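Beta/alpha-amylase (Paenibacillus polymyxa, PDB 3VOC) hydrolyses alpha-1,4-glucosidic linkages of starch, this chain being its calcium-bound family 14 beta-amylase domain, which removes maltose from non-reducing chain ends. Local coordinates at residues Glu135-Phe140 and Ala262-Asn267; Ile154-Gly159 and Gly258-Ala263. All blocks are in the same frame, centred on the assembly; numbering follows the deposited sequence.

Contact 1: Glu135-Phe140 and Ala262-Asn267; sequences ELYASF and AAAHKN. With CA (calcium ion), chain B.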
loop_
_atom_site.group_PDB
_atom_site.type_symbol
_atom_site.label_atom_id
_atom_site.label_comp_id
_atom_site.label_asym_id
_atom_site.label_seq_id
_atom_site.Cartn_x
_atom_site.Cartn_y
_atom_site.Cartn_z
ATOM N N GLU A 135 -0.849 -5.563 18.671
ATOM C CA GLU A 135 -1.604 -6.731 19.152
ATOM C C GLU A 135 -1.889 -7.740 18.039
ATOM O O GLU A 135 -1.822 -8.950 18.260
ATOM C CB GLU A 135 -2.947 -6.317 19.762
ATOM C CG GLU A 135 -2.842 -5.394 20.982
ATOM C CD GLU A 135 -4.189 -4.805 21.366
ATOM O OE1 GLU A 135 -5.043 -4.580 20.471
ATOM O OE2 GLU A 135 -4.395 -4.554 22.569
ATOM N N LEU A 136 -2.242 -7.235 16.853
ATOM C CA LEU A 136 -2.583 -8.116 15.729
ATOM C C LEU A 136 -1.338 -8.869 15.223
ATOM O O LEU A 136 -1.401 -10.072 14.901
ATOM C CB LEU A 136 -3.232 -7.298 14.599
ATOM C CG LEU A 136 -3.518 -8.029 13.279
ATOM C CD1 LEU A 136 -4.568 -9.106 13.510
ATOM C CD2 LEU A 136 -3.980 -7.048 12.219
ATOM N N TYR A 137 -0.205 -8.172 15.157
ATOM C CA TYR A 137 1.040 -8.805 14.695
ATOM C C TYR A 137 1.487 -9.862 15.708
ATOM O O TYR A 137 1.964 -10.943 15.338
ATOM C CB TYR A 137 2.153 -7.770 14.493
ATOM C CG TYR A 137 1.923 -6.697 13.415
ATOM C CD1 TYR A 137 0.916 -6.815 12.464
ATOM C CD2 TYR A 137 2.751 -5.575 13.352
ATOM C CE1 TYR A 137 0.738 -5.819 11.470
ATOM C CE2 TYR A 137 2.587 -4.584 12.373
ATOM C CZ TYR A 137 1.583 -4.712 11.445
ATOM O OH TYR A 137 1.430 -3.738 10.491
ATOM N N ALA A 138 1.337 -9.536 16.987
ATOM C CA ALA A 138 1.650 -10.465 18.073
ATOM C C ALA A 138 0.804 -11.716 17.950
ATOM O O ALA A 138 1.310 -12.838 18.041
ATOM C CB ALA A 138 1.417 -9.782 19.450
ATOM N N SER A 139 -0.497 -11.525 17.739
ATOM C CA SER A 139 -1.380 -12.654 17.595
ATOM C C SER A 139 -1.021 -13.496 16.374
ATOM O O SER A 139 -1.039 -14.728 16.456
ATOM C CB SER A 139 -2.843 -12.223 17.521
ATOM O OG SER A 139 -3.657 -13.375 17.594
ATOM N N PHE A 140 -0.704 -12.843 15.252
ATOM C CA PHE A 140 -0.315 -13.593 14.051
ATOM C C PHE A 140 0.922 -14.435 14.312
ATOM O O PHE A 140 0.979 -15.623 13.966
ATOM C CB PHE A 140 -0.043 -12.652 12.858
ATOM C CG PHE A 140 0.338 -13.386 11.614
ATOM C CD1 PHE A 140 -0.631 -14.024 10.832
ATOM C CD2 PHE A 140 1.664 -13.490 11.243
ATOM C CE1 PHE A 140 -0.262 -14.754 9.683
ATOM C CE2 PHE A 140 2.037 -14.217 10.106
ATOM C CZ PHE A 140 1.077 -14.846 9.330
ATOM N N ALA A 262 8.283 -1.040 13.219
ATOM C CA ALA A 262 8.901 -1.391 14.493
ATOM C C ALA A 262 8.068 -2.461 15.191
ATOM O O ALA A 262 8.616 -3.409 15.758
ATOM C CB ALA A 262 9.066 -0.137 15.374
ATOM N N ALA A 263 6.737 -2.324 15.131
ATOM C CA ALA A 263 5.866 -3.339 15.696
ATOM C C ALA A 263 6.023 -4.673 14.967
ATOM O O ALA A 263 5.995 -5.726 15.597
ATOM C CB ALA A 263 4.388 -2.884 15.703
ATOM N N ALA A 264 6.179 -4.637 13.649
ATOM C CA ALA A 264 6.332 -5.888 12.895
ATOM C C ALA A 264 7.654 -6.553 13.253
ATOM O O ALA A 264 7.712 -7.770 13.503
ATOM C CB ALA A 264 6.244 -5.634 11.405
ATOM N N HIS A 265 8.719 -5.757 13.278
ATOM C CA HIS A 265 10.035 -6.281 13.634
ATOM C C HIS A 265 10.024 -6.887 15.021
ATOM O O HIS A 265 10.566 -7.966 15.238
ATOM C CB HIS A 265 11.118 -5.210 13.519
ATOM C CG HIS A 265 11.646 -5.051 12.130
ATOM N ND1 HIS A 265 12.453 -5.997 11.529
ATOM C CD2 HIS A 265 11.496 -4.054 11.225
ATOM C CE1 HIS A 265 12.765 -5.596 10.310
ATOM N NE2 HIS A 265 12.192 -4.424 10.098
ATOM N N LYS A 266 9.376 -6.200 15.950
ATOM C CA LYS A 266 9.360 -6.644 17.336
ATOM C C LYS A 266 8.690 -8.007 17.465
ATOM O O LYS A 266 9.185 -8.886 18.180
ATOM C CB LYS A 266 8.657 -5.616 18.217
ATOM C CG LYS A 266 8.619 -5.997 19.709
ATOM C CD LYS A 266 7.828 -4.969 20.511
ATOM C CE LYS A 266 6.332 -5.191 20.348
ATOM N NZ LYS A 266 5.526 -4.441 21.356
ATOM N N ASN A 267 7.577 -8.181 16.759
ATOM C CA ASN A 267 6.812 -9.418 16.813
ATOM C C ASN A 267 7.308 -10.542 15.908
ATOM O O ASN A 267 7.069 -11.717 16.190
ATOM C CB ASN A 267 5.343 -9.109 16.536
ATOM C CG ASN A 267 4.682 -8.391 17.709
ATOM O OD1 ASN A 267 4.551 -8.961 18.779
ATOM N ND2 ASN A 267 4.313 -7.129 17.520
HETATM CA CA CA B . -6.710 -5.548 19.313
HETATM O O HOH W 1 -5.352 -6.042 17.472
#
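Tyr137 and Ala138 meet Ala263, Ala264 and Asn267 where two helices run side by side in nearly the same direction, the axes of the short segments 9.0 Å apart and 26° from parallel. Tyr137 does most of the packing. With CG anti to the carbonyl carbon (chi1 -63°), one side of its ring, CD2 and CE2, reaches the small alanines: CD2 lies 3.9 Å from Ala263 CB, CE2 3.9 Å from Ala264 CB, and Ala263 C sits at the ring edge, near its plane. The alanines let the ring come close to the helix backbone, CD2 being 3.6 Å from Ala264 N. One turn on from Ala263, Asn267 lays its amide against Tyr137 and Ala138, OD1 resting 3.3 Å from Ala138 CB. ND2 hydrogen-bonds Asp134 OD1 on helix 127-144 and also turns back to Ala263 O (2.9 Å, bent, 137°). That carbonyl also accepts Asn267 N, from the opposite face of its plane. Glu135 turns away to place OE1 2.2 Å from the calcium ion, whose other protein ligands are Glu48, Asp52, Asn53 and Gln132. Helix 127-144 precedes strand 153-156 and helix 240-268 leads on to strand 275-279; both pack outside 153-156, through Tyr137 and Ala264 on Leu156.

Contact 2: Ile154-Gly159 and Gly258-Ala263; sequences IYLSGG and GVIGAA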
loop_
_atom_site.group_PDB
_atom_site.type_symbol
_atom_site.label_atom_id
_atom_site.label_comp_id
_atom_site.label_asym_id
_atom_site.label_seq_id
_atom_site.Cartn_x
_atom_site.Cartn_y
_atom_site.Cartn_z
ATOM N N ILE A 154 7.015 -11.357 4.875
ATOM C CA ILE A 154 5.717 -10.873 5.376
ATOM C C ILE A 154 5.479 -9.447 4.894
ATOM O O ILE A 154 6.407 -8.639 4.932
ATOM C CB ILE A 154 5.661 -10.904 6.932
ATOM C CG1 ILE A 154 5.869 -12.347 7.438
ATOM C CG2 ILE A 154 4.330 -10.316 7.442
ATOM C CD1 ILE A 154 6.123 -12.496 8.952
ATOM N N TYR A 155 4.248 -9.144 4.453
ATOM C CA TYR A 155 3.901 -7.773 4.057
ATOM C C TYR A 155 3.045 -7.080 5.110
ATOM O O TYR A 155 2.226 -7.723 5.786
ATOM C CB TYR A 155 3.195 -7.723 2.678
ATOM C CG TYR A 155 4.112 -8.071 1.502
ATOM C CD1 TYR A 155 5.432 -7.597 1.448
ATOM C CD2 TYR A 155 3.664 -8.870 0.444
ATOM C CE1 TYR A 155 6.294 -7.933 0.375
ATOM C CE2 TYR A 155 4.506 -9.197 -0.635
ATOM C CZ TYR A 155 5.819 -8.723 -0.667
ATOM O OH TYR A 155 6.667 -9.051 -1.728
ATOM N N LEU A 156 3.235 -5.764 5.239
ATOM C CA LEU A 156 2.378 -4.947 6.083
ATOM C C LEU A 156 1.479 -4.130 5.179
ATOM O O LEU A 156 1.846 -3.866 4.022
ATOM C CB LEU A 156 3.218 -3.996 6.930
ATOM C CG LEU A 156 4.313 -4.650 7.767
ATOM C CD1 LEU A 156 5.012 -3.585 8.596
ATOM C CD2 LEU A 156 3.777 -5.807 8.645
ATOM N N SER A 157 0.327 -3.713 5.709
ATOM C CA SER A 157 -0.551 -2.763 5.047
ATOM C C SER A 157 -0.372 -1.370 5.672
ATOM O O SER A 157 -0.682 -1.147 6.859
ATOM C CB SER A 157 -2.010 -3.222 5.160
ATOM O OG SER A 157 -2.891 -2.207 4.717
ATOM N N GLY A 158 0.134 -0.434 4.875
ATOM C CA GLY A 158 0.392 0.929 5.357
ATOM C C GLY A 158 -0.794 1.873 5.229
ATOM O O GLY A 158 -0.698 3.037 5.605
ATOM N N GLY A 159 -1.902 1.382 4.691
ATOM C CA GLY A 159 -3.104 2.205 4.507
ATOM C C GLY A 159 -4.073 1.604 3.502
ATOM O O GLY A 159 -4.051 0.381 3.268
ATOM N N GLY A 258 7.205 3.944 10.253
ATOM C CA GLY A 258 8.119 3.698 11.380
ATOM C C GLY A 258 7.455 2.907 12.502
ATOM O O GLY A 258 8.030 1.952 13.050
ATOM N N VAL A 259 6.244 3.318 12.857
ATOM C CA VAL A 259 5.506 2.684 13.939
ATOM C C VAL A 259 5.155 1.225 13.594
ATOM O O VAL A 259 5.413 0.325 14.383
ATOM C CB VAL A 259 4.232 3.495 14.281
ATOM C CG1 VAL A 259 3.291 2.685 15.176
ATOM C CG2 VAL A 259 4.620 4.819 14.944
ATOM N N ILE A 260 4.589 0.998 12.408
ATOM C CA ILE A 260 4.145 -0.352 12.032
ATOM C C ILE A 260 5.332 -1.253 11.724
ATOM O O ILE A 260 5.303 -2.443 12.014
ATOM C CB ILE A 260 3.070 -0.348 10.904
ATOM C CG1 ILE A 260 3.661 0.100 9.562
ATOM C CG2 ILE A 260 1.902 0.552 11.340
ATOM C CD1 ILE A 260 2.659 0.098 8.383
ATOM N N GLY A 261 6.391 -0.665 11.174
ATOM C CA GLY A 261 7.623 -1.397 10.910
ATOM C C GLY A 261 8.246 -1.899 12.206
ATOM O O GLY A 261 8.692 -3.036 12.285
ATOM N N ALA A 262 8.283 -1.040 13.219
ATOM C CA ALA A 262 8.901 -1.391 14.493
ATOM C C ALA A 262 8.068 -2.461 15.191
ATOM O O ALA A 262 8.616 -3.409 15.758
ATOM C CB ALA A 262 9.066 -0.137 15.374
ATOM N N ALA A 263 6.737 -2.324 15.131
ATOM C CA ALA A 263 5.866 -3.339 15.696
ATOM C C ALA A 263 6.023 -4.673 14.967
ATOM O O ALA A 263 5.995 -5.726 15.597
ATOM C CB ALA A 263 4.388 -2.884 15.703
#
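Leu156 and Ile260 carry an apolar contact between a barrel strand with the loop after it and the helix outside, with no hydrogen bond joining the two segments. A single methyl of Leu156 does the touching on the strand side: CD1 packs 4.0 Å from Ile260 CG1, 3.6 Å from Ile260 O and 4.1 Å from Gly261 CA. Ile260 reaches further along the chain. Its CG1 stands between the backbone N and the carbonyl carbon (chi1 69°) and CD1 extends beyond it (chi2 179°), bringing that methyl 3.9 Å from both Ser157 O and Gly158 CA. Apolar packing of Leu156 continues onto Ile276, while Ile260 also touches Tyr133 and Tyr137 of helix 127-144.

The topology is that of a TIM barrel: strand 153-156 is the fourth of eight parallel strands, and helix 240-268 lies in the long crossover leading to the fifth, 275-279. Backbone hydrogen bonds join Tyr155 to Pro76 and Ile78 on one neighbouring strand, and Ile154 and Leu156 to Gly277 on the other.

The side-chain polar link described here belongs to Ser157, whose CB points away from the helix segment 258-263; its OG hydrogen-bonds ND1 of His81, a residue that probably binds substrate, as in related enzymes.

How the contacts relate
The segments of contacts 1 and 2 overlap at Ala262-Ala263 on helix 240-268, and the contact centres are 9 Å apart. They join directly: Tyr137 CE2 is 3.5 Å from Ile260 O, Tyr137 OH is 3.6 Å from Leu156 CD2, and Ala264 CB lies 3.7 Å from Leu156 CD1. Tyr137 thus belongs to the packing of both helices against the strand. Contact 1 holds a calcium ligand, whereas the side chain of Ile260 in contact 2 is about 13 Å from the ion. Contact 2 is nearer the probable substrate site, since it includes the residue bonded to His81; the Tyr137 side chain of contact 1 is about 9 Å from that of His81.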